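Local coordinates for protein trichothecene 3-O-acetyltransferase (Gibberella zeae, PDB 2RKV) that transfers an acetyl group from acetyl-coenzyme A to the 3-hydroxyl of trichothecene mycotoxins such as T-2 toxin, as a BAHD-superfamily acyltransferase, at residues L16-Q22 with V152-G157; A52-V56 with M188-R192; V383-D387 with P397-R401. All blocks are in the same frame, centred on the assembly; numbering follows the deposited sequence.

How the contacts relate
Contacts 1 and 2 join segments some 130 residues apart; contact 3 joins the ends of a short loop. Contact 1 pairs strands 20-28 and 147-155 at the toxin pocket, near the centre of the chain. Contact 2 lies outward, its centre about 17 Å away, between the loops after helices 35-52 and 182-187; its segments alternate with those of contact 1 along the chain. Contact 3 follows both in sequence. Its strand 399-401 neighbours strand 20-28, so contacts 1 and 3 reach one mixed sheet, centres about 19 Å apart. Contact 2 is about 24 Å from contact 3, centre to centre. A late strand thus completes the five-stranded sheet, and the toxin pocket also draws on the seven-stranded one.

Contact 1 (L16-Q22 with V152-G157); sequences LLSIYTQ and VNGQHG. With ZBA (12,13-Epoxytrichothec-9-ene-3,4,8,15-tetrol-4,15-diacetate-8-isovalerate), chain D.
Leu16 lies over the imidazole of His156. Its CD2 methyl sits 3.6 Å from the ring centroid, almost on the ring normal, as a CH-pi contact. The same methyl also faces the toxin, 3.4 Å from ZBA O13. Leu17 reaches back with CD2 to Gly157 CA, at 4.1 Å. Ile19 works on two sides. Its carbonyl O accepts a nearly straight bond from His156 N (3.0 Å, 168°), one residue beyond the paired strands. Its CD1 touches ZBA, and CG2 stands near the edge of the imidazole.

The antiparallel pairing starts at Tyr20. Its ring lies against the backbone of Gln155, whose CA sits over one face, and its OH bonds to Pro135 O. Thr21 and Gly154 form the hydrogen-bonded pair, with Thr21 N to Gly154 O at 3.0 Å and Gly154 N to Thr21 O at 2.9 Å. Thr21 OG1 is beside the backbone N, which brings it to 3.3 Å from His156 CD2. Gln22 runs alongside Asn153, CG against OD1, and that buried OD1 has no polar partner in the model. The other polar ends are held: Asn153 ND2 and Gln22 NE2 both bond to Arg119 O, and Gln22 OE1 bonds to Arg402.

His156 turns its edge to the substrate. NE2 and ZBA O16 are 2.7 Å apart in a straight hydrogen bond (177°) that lies in the ring plane. O16 is the 3-hydroxyl, the group to be acetylated. Leu16 over a face and Ile19 at the edge probably help fix the rotation of the ring. The arrangement is consistent with the histidine of the BAHD HXXXD motif acting as general base on this hydroxyl.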
loop_
_atom_site.group_PDB
_atom_site.type_symbol
_atom_site.label_atom_id
_atom_site.label_comp_id
_atom_site.label_asym_id
_atom_site.label_seq_id
_atom_site.Cartn_x
_atom_site.Cartn_y
_atom_site.Cartn_z
ATOM N N LEU A 16 0.304 -7.947 -9.041
ATOM C CA LEU A 16 -0.028 -8.151 -7.632
ATOM C C LEU A 16 0.417 -9.524 -7.138
ATOM O O LEU A 16 0.817 -9.676 -5.978
ATOM C CB LEU A 16 -1.528 -7.960 -7.410
ATOM C CG LEU A 16 -2.071 -6.570 -7.740
ATOM C CD1 LEU A 16 -3.525 -6.481 -7.325
ATOM C CD2 LEU A 16 -1.258 -5.468 -7.070
ATOM N N LEU A 17 0.373 -10.509 -8.029
ATOM C CA LEU A 17 0.744 -11.884 -7.681
ATOM C C LEU A 17 2.226 -12.105 -7.368
ATOM O O LEU A 17 2.588 -13.143 -6.805
ATOM C CB LEU A 17 0.260 -12.875 -8.753
ATOM C CG LEU A 17 -1.239 -13.204 -8.774
ATOM C CD1 LEU A 17 -1.565 -14.106 -9.945
ATOM C CD2 LEU A 17 -1.658 -13.863 -7.465
ATOM N N SER A 18 3.078 -11.131 -7.701
ATOM C CA SER A 18 4.528 -11.257 -7.475
ATOM C C SER A 18 5.077 -10.357 -6.348
ATOM O O SER A 18 6.285 -10.374 -6.052
ATOM C CB SER A 18 5.286 -10.970 -8.779
ATOM O OG SER A 18 5.010 -9.659 -9.244
ATOM N N ILE A 19 4.188 -9.597 -5.716
ATOM C CA ILE A 19 4.565 -8.538 -4.780
ATOM C C ILE A 19 4.107 -8.853 -3.357
ATOM O O ILE A 19 3.039 -9.434 -3.164
ATOM C CB ILE A 19 3.944 -7.183 -5.219
ATOM C CG1 ILE A 19 4.618 -6.668 -6.498
ATOM C CG2 ILE A 19 4.038 -6.135 -4.110
ATOM C CD1 ILE A 19 3.902 -5.462 -7.117
ATOM N N TYR A 20 4.925 -8.461 -2.383
ATOM C CA TYR A 20 4.522 -8.414 -0.981
ATOM C C TYR A 20 4.468 -6.980 -0.464
ATOM O O TYR A 20 5.431 -6.214 -0.623
ATOM C CB TYR A 20 5.468 -9.242 -0.111
ATOM C CG TYR A 20 5.130 -10.710 -0.126
ATOM C CD1 TYR A 20 5.583 -11.542 -1.147
ATOM C CD2 TYR A 20 4.330 -11.261 0.877
ATOM C CE1 TYR A 20 5.256 -12.903 -1.163
ATOM C CE2 TYR A 20 4.003 -12.620 0.875
ATOM C CZ TYR A 20 4.458 -13.427 -0.147
ATOM O OH TYR A 20 4.127 -14.763 -0.145
ATOM N N THR A 21 3.342 -6.622 0.154
ATOM C CA THR A 21 3.203 -5.333 0.837
ATOM C C THR A 21 3.758 -5.440 2.251
ATOM O O THR A 21 3.321 -6.304 3.017
ATOM C CB THR A 21 1.728 -4.892 0.933
ATOM O OG1 THR A 21 1.158 -4.831 -0.382
ATOM C CG2 THR A 21 1.612 -3.521 1.619
ATOM N N GLN A 22 4.702 -4.562 2.596
ATOM C CA GLN A 22 5.309 -4.552 3.932
ATOM C C GLN A 22 4.889 -3.324 4.726
ATOM O O GLN A 22 4.734 -2.238 4.176
ATOM C CB GLN A 22 6.841 -4.551 3.849
ATOM C CG GLN A 22 7.445 -5.606 2.931
ATOM C CD GLN A 22 8.849 -5.238 2.502
ATOM O OE1 GLN A 22 9.178 -4.052 2.372
ATOM N NE2 GLN A 22 9.683 -6.245 2.261
ATOM N N VAL A 152 5.021 -6.748 9.023
ATOM C CA VAL A 152 4.056 -7.673 8.440
ATOM C C VAL A 152 4.114 -7.573 6.923
ATOM O O VAL A 152 4.004 -6.470 6.376
ATOM C CB VAL A 152 2.616 -7.362 8.901
ATOM C CG1 VAL A 152 1.654 -8.403 8.364
ATOM C CG2 VAL A 152 2.527 -7.269 10.437
ATOM N N ASN A 153 4.294 -8.723 6.268
ATOM C CA ASN A 153 4.230 -8.869 4.811
ATOM C C ASN A 153 2.919 -9.525 4.434
ATOM O O ASN A 153 2.539 -10.528 5.036
ATOM C CB ASN A 153 5.339 -9.799 4.309
ATOM C CG ASN A 153 6.681 -9.111 4.197
ATOM O OD1 ASN A 153 7.031 -8.266 5.014
ATOM N ND2 ASN A 153 7.434 -9.469 3.165
ATOM N N GLY A 154 2.234 -8.973 3.435
ATOM C CA GLY A 154 1.031 -9.608 2.886
ATOM C C GLY A 154 1.186 -9.846 1.394
ATOM O O GLY A 154 1.591 -8.943 0.659
ATOM N N GLN A 155 0.844 -11.052 0.942
ATOM C CA GLN A 155 0.892 -11.385 -0.483
ATOM C C GLN A 155 -0.142 -10.525 -1.201
ATOM O O GLN A 155 -1.333 -10.616 -0.895
ATOM C CB GLN A 155 0.587 -12.870 -0.699
ATOM C CG GLN A 155 1.301 -13.468 -1.909
ATOM C CD GLN A 155 0.962 -12.730 -3.178
ATOM O OE1 GLN A 155 1.829 -12.098 -3.800
ATOM N NE2 GLN A 155 -0.301 -12.760 -3.548
ATOM N N HIS A 156 0.266 -9.691 -2.147
ATOM C CA HIS A 156 -0.643 -8.706 -2.698
ATOM C C HIS A 156 -1.811 -9.225 -3.531
ATOM O O HIS A 156 -2.747 -8.535 -3.673
ATOM C CB HIS A 156 0.122 -7.611 -3.503
ATOM C CG HIS A 156 -0.514 -6.248 -3.499
ATOM N ND1 HIS A 156 -1.865 -6.022 -3.548
ATOM C CD2 HIS A 156 0.049 -5.029 -3.437
ATOM C CE1 HIS A 156 -2.106 -4.727 -3.540
ATOM N NE2 HIS A 156 -0.953 -4.101 -3.486
ATOM N N GLY A 157 -1.665 -10.399 -4.113
ATOM C CA GLY A 157 -2.813 -11.037 -4.779
ATOM C C GLY A 157 -3.892 -11.405 -3.763
ATOM O O GLY A 157 -5.087 -11.392 -4.071
HETATM O O18 ZBA D . 4.970 -0.539 -9.410
HETATM C C44 ZBA D . 4.851 -1.665 -9.146
HETATM C C45 ZBA D . 5.309 -2.814 -9.970
HETATM C C46 ZBA D . 6.514 -3.424 -9.421
HETATM C C48 ZBA D . 7.582 -2.460 -9.351
HETATM C C47 ZBA D . 7.148 -4.529 -10.208
HETATM O O17 ZBA D . 4.290 -2.050 -7.995
HETATM C C31 ZBA D . 3.983 -1.104 -6.960
HETATM C C30 ZBA D . 2.652 -0.461 -7.166
HETATM C C32 ZBA D . 4.126 -1.850 -5.687
HETATM C C39 ZBA D . 5.522 -2.367 -5.425
HETATM C C33 ZBA D . 3.116 -2.060 -4.901
HETATM C C34 ZBA D . 1.740 -1.572 -5.150
HETATM O O10 ZBA D . 1.634 -0.370 -4.361
HETATM C C29 ZBA D . 1.445 -1.225 -6.622
HETATM C C38 ZBA D . 1.276 -2.528 -7.395
HETATM O O12 ZBA D . 1.619 -2.344 -8.759
HETATM C C40 ZBA D . 0.948 -2.944 -9.728
HETATM C C41 ZBA D . 1.542 -2.591 -11.071
HETATM O O13 ZBA D . 0.037 -3.615 -9.617
HETATM C C28 ZBA D . 0.110 -0.371 -6.698
HETATM C C37 ZBA D . -0.379 -0.098 -8.134
HETATM C C35 ZBA D . 0.356 0.898 -5.893
HETATM C C25 ZBA D . 0.461 0.375 -4.508
HETATM C C36 ZBA D . 0.674 2.220 -6.354
HETATM O O11 ZBA D . -0.664 1.893 -6.063
HETATM C C27 ZBA D . -0.989 -1.027 -5.797
HETATM C C26 ZBA D . -0.775 -0.462 -4.405
HETATM O O16 ZBA D . -0.676 -1.451 -3.419
HETATM O O14 ZBA D . -2.238 -0.525 -6.283
HETATM C C42 ZBA D . -3.418 -1.126 -6.193
HETATM O O15 ZBA D . -4.416 -0.645 -6.621
HETATM C C43 ZBA D . -3.321 -2.371 -5.477
#

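Contact 2 (A52-V56 with M188-R192)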
loop_
_atom_site.group_PDB
_atom_site.type_symbol
_atom_site.label_atom_id
_atom_site.label_comp_id
_atom_site.label_asym_id
_atom_site.label_seq_id
_atom_site.Cartn_x
_atom_site.Cartn_y
_atom_site.Cartn_z
ATOM N N ALA A 52 -8.953 -20.062 14.532
ATOM C CA ALA A 52 -10.207 -19.386 14.194
ATOM C C ALA A 52 -10.431 -19.248 12.679
ATOM O O ALA A 52 -11.541 -19.467 12.188
ATOM C CB ALA A 52 -10.265 -18.019 14.872
ATOM N N VAL A 53 -9.373 -18.872 11.957
ATOM C CA VAL A 53 -9.431 -18.626 10.513
ATOM C C VAL A 53 -8.236 -19.314 9.857
ATOM O O VAL A 53 -7.201 -18.682 9.599
ATOM C CB VAL A 53 -9.452 -17.103 10.201
ATOM C CG1 VAL A 53 -9.635 -16.848 8.705
ATOM C CG2 VAL A 53 -10.573 -16.407 10.999
ATOM N N PRO A 54 -8.349 -20.638 9.628
ATOM C CA PRO A 54 -7.236 -21.434 9.104
ATOM C C PRO A 54 -6.532 -20.871 7.859
ATOM O O PRO A 54 -5.309 -21.021 7.741
ATOM C CB PRO A 54 -7.878 -22.800 8.839
ATOM C CG PRO A 54 -8.950 -22.884 9.915
ATOM C CD PRO A 54 -9.520 -21.481 9.942
ATOM N N TRP A 55 -7.262 -20.206 6.962
ATOM C CA TRP A 55 -6.640 -19.787 5.704
ATOM C C TRP A 55 -5.524 -18.756 5.867
ATOM O O TRP A 55 -4.684 -18.625 4.975
ATOM C CB TRP A 55 -7.667 -19.354 4.644
ATOM C CG TRP A 55 -8.451 -18.112 4.967
ATOM C CD1 TRP A 55 -9.762 -18.041 5.369
ATOM C CD2 TRP A 55 -7.990 -16.754 4.859
ATOM N NE1 TRP A 55 -10.137 -16.721 5.532
ATOM C CE2 TRP A 55 -9.069 -15.914 5.236
ATOM C CE3 TRP A 55 -6.767 -16.165 4.494
ATOM C CZ2 TRP A 55 -8.959 -14.514 5.259
ATOM C CZ3 TRP A 55 -6.658 -14.772 4.517
ATOM C CH2 TRP A 55 -7.750 -13.964 4.902
ATOM N N VAL A 56 -5.493 -18.044 6.998
ATOM C CA VAL A 56 -4.424 -17.043 7.199
ATOM C C VAL A 56 -3.025 -17.694 7.229
ATOM O O VAL A 56 -2.023 -17.032 6.969
ATOM C CB VAL A 56 -4.638 -16.138 8.459
ATOM C CG1 VAL A 56 -5.982 -15.404 8.374
ATOM C CG2 VAL A 56 -4.530 -16.946 9.770
ATOM N N MET A 188 -14.256 -12.149 7.048
ATOM C CA MET A 188 -13.050 -12.955 6.835
ATOM C C MET A 188 -13.294 -14.198 5.975
ATOM O O MET A 188 -12.342 -14.859 5.544
ATOM C CB MET A 188 -12.458 -13.380 8.185
ATOM C CG MET A 188 -11.766 -12.266 8.942
ATOM S SD MET A 188 -10.269 -11.670 8.115
ATOM C CE MET A 188 -9.068 -12.904 8.564
ATOM N N ASN A 189 -14.566 -14.507 5.717
ATOM C CA ASN A 189 -14.922 -15.744 5.038
ATOM C C ASN A 189 -15.849 -15.562 3.835
ATOM O O ASN A 189 -16.325 -16.542 3.248
ATOM C CB ASN A 189 -15.478 -16.748 6.053
ATOM C CG ASN A 189 -14.401 -17.255 6.995
ATOM O OD1 ASN A 189 -14.385 -16.916 8.189
ATOM N ND2 ASN A 189 -13.464 -18.028 6.453
ATOM N N LEU A 190 -16.076 -14.309 3.437
ATOM C CA LEU A 190 -16.823 -14.050 2.210
ATOM C C LEU A 190 -16.135 -14.720 1.026
ATOM O O LEU A 190 -14.906 -14.699 0.913
ATOM C CB LEU A 190 -16.944 -12.547 1.951
ATOM C CG LEU A 190 -17.763 -11.725 2.951
ATOM C CD1 LEU A 190 -17.592 -10.251 2.634
ATOM C CD2 LEU A 190 -19.242 -12.124 2.928
ATOM N N ASP A 191 -16.931 -15.315 0.144
ATOM C CA ASP A 191 -16.395 -15.860 -1.095
ATOM C C ASP A 191 -15.824 -14.718 -1.938
ATOM O O ASP A 191 -16.461 -13.669 -2.097
ATOM C CB ASP A 191 -17.473 -16.611 -1.868
ATOM C CG ASP A 191 -16.893 -17.565 -2.897
ATOM O OD1 ASP A 191 -15.829 -18.175 -2.639
ATOM O OD2 ASP A 191 -17.507 -17.704 -3.968
ATOM N N ARG A 192 -14.627 -14.927 -2.472
ATOM C CA ARG A 192 -13.918 -13.861 -3.185
ATOM C C ARG A 192 -14.256 -13.837 -4.666
ATOM O O ARG A 192 -14.363 -12.766 -5.247
ATOM C CB ARG A 192 -12.404 -13.998 -3.032
ATOM C CG ARG A 192 -11.950 -14.226 -1.604
ATOM C CD ARG A 192 -10.466 -13.968 -1.460
ATOM N NE ARG A 192 -10.049 -14.082 -0.065
ATOM C CZ ARG A 192 -8.890 -13.622 0.401
ATOM N NH1 ARG A 192 -8.025 -13.032 -0.424
ATOM N NH2 ARG A 192 -8.596 -13.756 1.690
#
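Met188 brings its CE methyl into an apolar pocket formed by Val53, Trp55 and Val56. CE lies 3.7 Å from Trp55 CZ2 and 4.0 Å from CG1 of Val53. Val56 CG1 is equally near. The Met188 chain is bent at both chi2 and chi3, which folds the methyl back toward the other segment. Its sulfur stands oblique to the indole, 5.5 Å from the centroid of the six-membered ring, as a Met-aromatic contact.

The indole is packed on both faces. Val53 CG1 and Val56 CG1 lie over one, toward the rim. Arg192 comes over the opposite face with NH2, which is 3.3 Å from Trp55 CH2. The guanidinium stands upright on the ring, the two planes 89° apart, and makes a cation-pi contact. The one N-H of the indole lies at its edge. Trp55 NE1 donates to Met188 O at 2.9 Å, with a bend at the hydrogen (141°). Asn189 packs near this edge, by the solvent. The other terminal nitrogen of Arg192, NH1, bonds to Ala158 O, one residue past segment 152-157.

The contact joins two loops. Met188 and Val56 rest on Phe49 of helix 35-52, while Trp55 and Arg192 touch Ile5 and Ile75 of strands 5-6 and 72-76.

Contact 3 (V383-D387 with P397-R401)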
loop_
_atom_site.group_PDB
_atom_site.type_symbol
_atom_site.label_atom_id
_atom_site.label_comp_id
_atom_site.label_asym_id
_atom_site.label_seq_id
_atom_site.Cartn_x
_atom_site.Cartn_y
_atom_site.Cartn_z
ATOM N N VAL A 383 -5.932 3.648 7.289
ATOM C CA VAL A 383 -5.879 2.323 7.929
ATOM C C VAL A 383 -5.583 2.453 9.424
ATOM O O VAL A 383 -5.092 3.494 9.886
ATOM C CB VAL A 383 -4.954 1.309 7.197
ATOM C CG1 VAL A 383 -5.376 1.167 5.734
ATOM C CG2 VAL A 383 -3.499 1.683 7.310
ATOM N N GLY A 384 -5.892 1.398 10.170
ATOM C CA GLY A 384 -6.008 1.503 11.628
ATOM C C GLY A 384 -4.810 1.100 12.468
ATOM O O GLY A 384 -4.939 0.958 13.685
ATOM N N LEU A 385 -3.649 0.953 11.825
ATOM C CA LEU A 385 -2.456 0.346 12.437
ATOM C C LEU A 385 -1.933 1.020 13.703
ATOM O O LEU A 385 -1.356 0.349 14.566
ATOM C CB LEU A 385 -1.338 0.208 11.398
ATOM C CG LEU A 385 -1.606 -0.837 10.314
ATOM C CD1 LEU A 385 -0.707 -0.597 9.106
ATOM C CD2 LEU A 385 -1.430 -2.259 10.864
ATOM N N TRP A 386 -2.122 2.338 13.819
ATOM C CA TRP A 386 -1.689 3.073 15.015
ATOM C C TRP A 386 -2.412 2.657 16.309
ATOM O O TRP A 386 -1.980 3.021 17.417
ATOM C CB TRP A 386 -1.863 4.580 14.819
ATOM C CG TRP A 386 -0.847 5.241 13.953
ATOM C CD1 TRP A 386 -0.930 5.452 12.604
ATOM C CD2 TRP A 386 0.391 5.829 14.379
ATOM N NE1 TRP A 386 0.191 6.121 12.162
ATOM C CE2 TRP A 386 1.017 6.363 13.229
ATOM C CE3 TRP A 386 1.038 5.945 15.622
ATOM C CZ2 TRP A 386 2.253 7.019 13.281
ATOM C CZ3 TRP A 386 2.267 6.602 15.676
ATOM C CH2 TRP A 386 2.863 7.124 14.513
ATOM N N ASP A 387 -3.498 1.897 16.172
ATOM C CA ASP A 387 -4.312 1.553 17.334
ATOM C C ASP A 387 -4.006 0.185 17.950
ATOM O O ASP A 387 -4.550 -0.147 19.008
ATOM C CB ASP A 387 -5.798 1.631 16.985
ATOM C CG ASP A 387 -6.666 1.856 18.202
ATOM O OD1 ASP A 387 -6.308 2.708 19.045
ATOM O OD2 ASP A 387 -7.705 1.177 18.308
ATOM N N PRO A 397 1.908 1.814 18.838
ATOM C CA PRO A 397 3.109 2.081 18.046
ATOM C C PRO A 397 3.600 3.512 18.214
ATOM O O PRO A 397 2.788 4.443 18.279
ATOM C CB PRO A 397 2.625 1.886 16.606
ATOM C CG PRO A 397 1.546 0.865 16.722
ATOM C CD PRO A 397 0.824 1.260 17.997
ATOM N N GLU A 398 4.919 3.667 18.298
ATOM C CA GLU A 398 5.557 4.976 18.325
ATOM C C GLU A 398 5.591 5.576 16.920
ATOM O O GLU A 398 5.491 6.802 16.749
ATOM C CB GLU A 398 6.967 4.845 18.911
ATOM C CG GLU A 398 7.766 6.121 18.919
ATOM C CD GLU A 398 8.986 6.031 19.821
ATOM O OE1 GLU A 398 8.891 5.422 20.908
ATOM O OE2 GLU A 398 10.039 6.575 19.438
ATOM N N THR A 399 5.732 4.699 15.925
ATOM C CA THR A 399 5.578 5.061 14.520
ATOM C C THR A 399 5.135 3.850 13.698
ATOM O O THR A 399 5.259 2.701 14.140
ATOM C CB THR A 399 6.861 5.698 13.901
ATOM O OG1 THR A 399 6.525 6.345 12.661
ATOM C CG2 THR A 399 7.959 4.643 13.642
ATOM N N VAL A 400 4.619 4.129 12.503
ATOM C CA VAL A 400 4.166 3.107 11.565
ATOM C C VAL A 400 4.722 3.505 10.206
ATOM O O VAL A 400 4.293 4.503 9.626
ATOM C CB VAL A 400 2.623 3.038 11.493
ATOM C CG1 VAL A 400 2.181 1.970 10.505
ATOM C CG2 VAL A 400 2.027 2.794 12.889
ATOM N N ARG A 401 5.698 2.748 9.721
ATOM C CA ARG A 401 6.447 3.116 8.517
ATOM C C ARG A 401 6.616 1.949 7.552
ATOM O O ARG A 401 6.781 0.796 7.971
ATOM C CB ARG A 401 7.849 3.637 8.884
ATOM C CG ARG A 401 7.897 4.806 9.869
ATOM C CD ARG A 401 7.282 6.084 9.285
ATOM N NE ARG A 401 8.116 7.249 9.584
ATOM C CZ ARG A 401 7.662 8.465 9.878
ATOM N NH1 ARG A 401 6.356 8.711 9.967
ATOM N NH2 ARG A 401 8.531 9.446 10.106
#
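Trp386 and Val400 make the main apolar contact. The CG2 methyl of Val400 sits over the centre of the five-membered ring, 3.7 Å from its centroid and 7° off the normal, a clear CH-pi contact. The two side chains slide past each other in opposite directions. With CG1 anti to the backbone N (chi1 180°) and CG2 beside it, CG2 of Val400 lies over the indole and CG1 reaches Leu385 CB at 4.0 Å.

Backbone atoms of 397-400 meet the six-membered ring. Thr399 CA is 3.4 Å from Trp386 CH2. Glu398 O lies at the ring edge, 3.4 Å from Trp386 CZ3. The amide nitrogen of Val400 is 3.8 Å from Trp386 CZ2; it is buried and has no polar partner in the model. Pro397 packs on the main chain of the other segment instead, with CD 3.4 Å from Trp386 O and CG near Leu385 O.

The polar bonds run within 383-387 or to outside residues. Asp387 N bonds to Gly384 O at 3.0 Å and closes the 3-10 turn. Trp386 NE1 bonds to Pro416 O, at the five-membered ring, which probably helps hold the indole in place. The Glu398 carboxylate pairs outside the contact, in a salt bridge with Arg102 and a hydrogen bond with Tyr106.

Strand 399-401 is the outermost strand beside strand 20-28, and its backbone bonds to Leu26 and Ser24 there. The strands before and after it, 375-379 and 411-414, belong to the seven-stranded sheet. The chain therefore crosses from one sheet to the other and back. The DFGLG sequence between the two segments probably corresponds to the DFGWG motif of the BAHD family, with leucine in place of tryptophan, and this contact closes the loop that carries it.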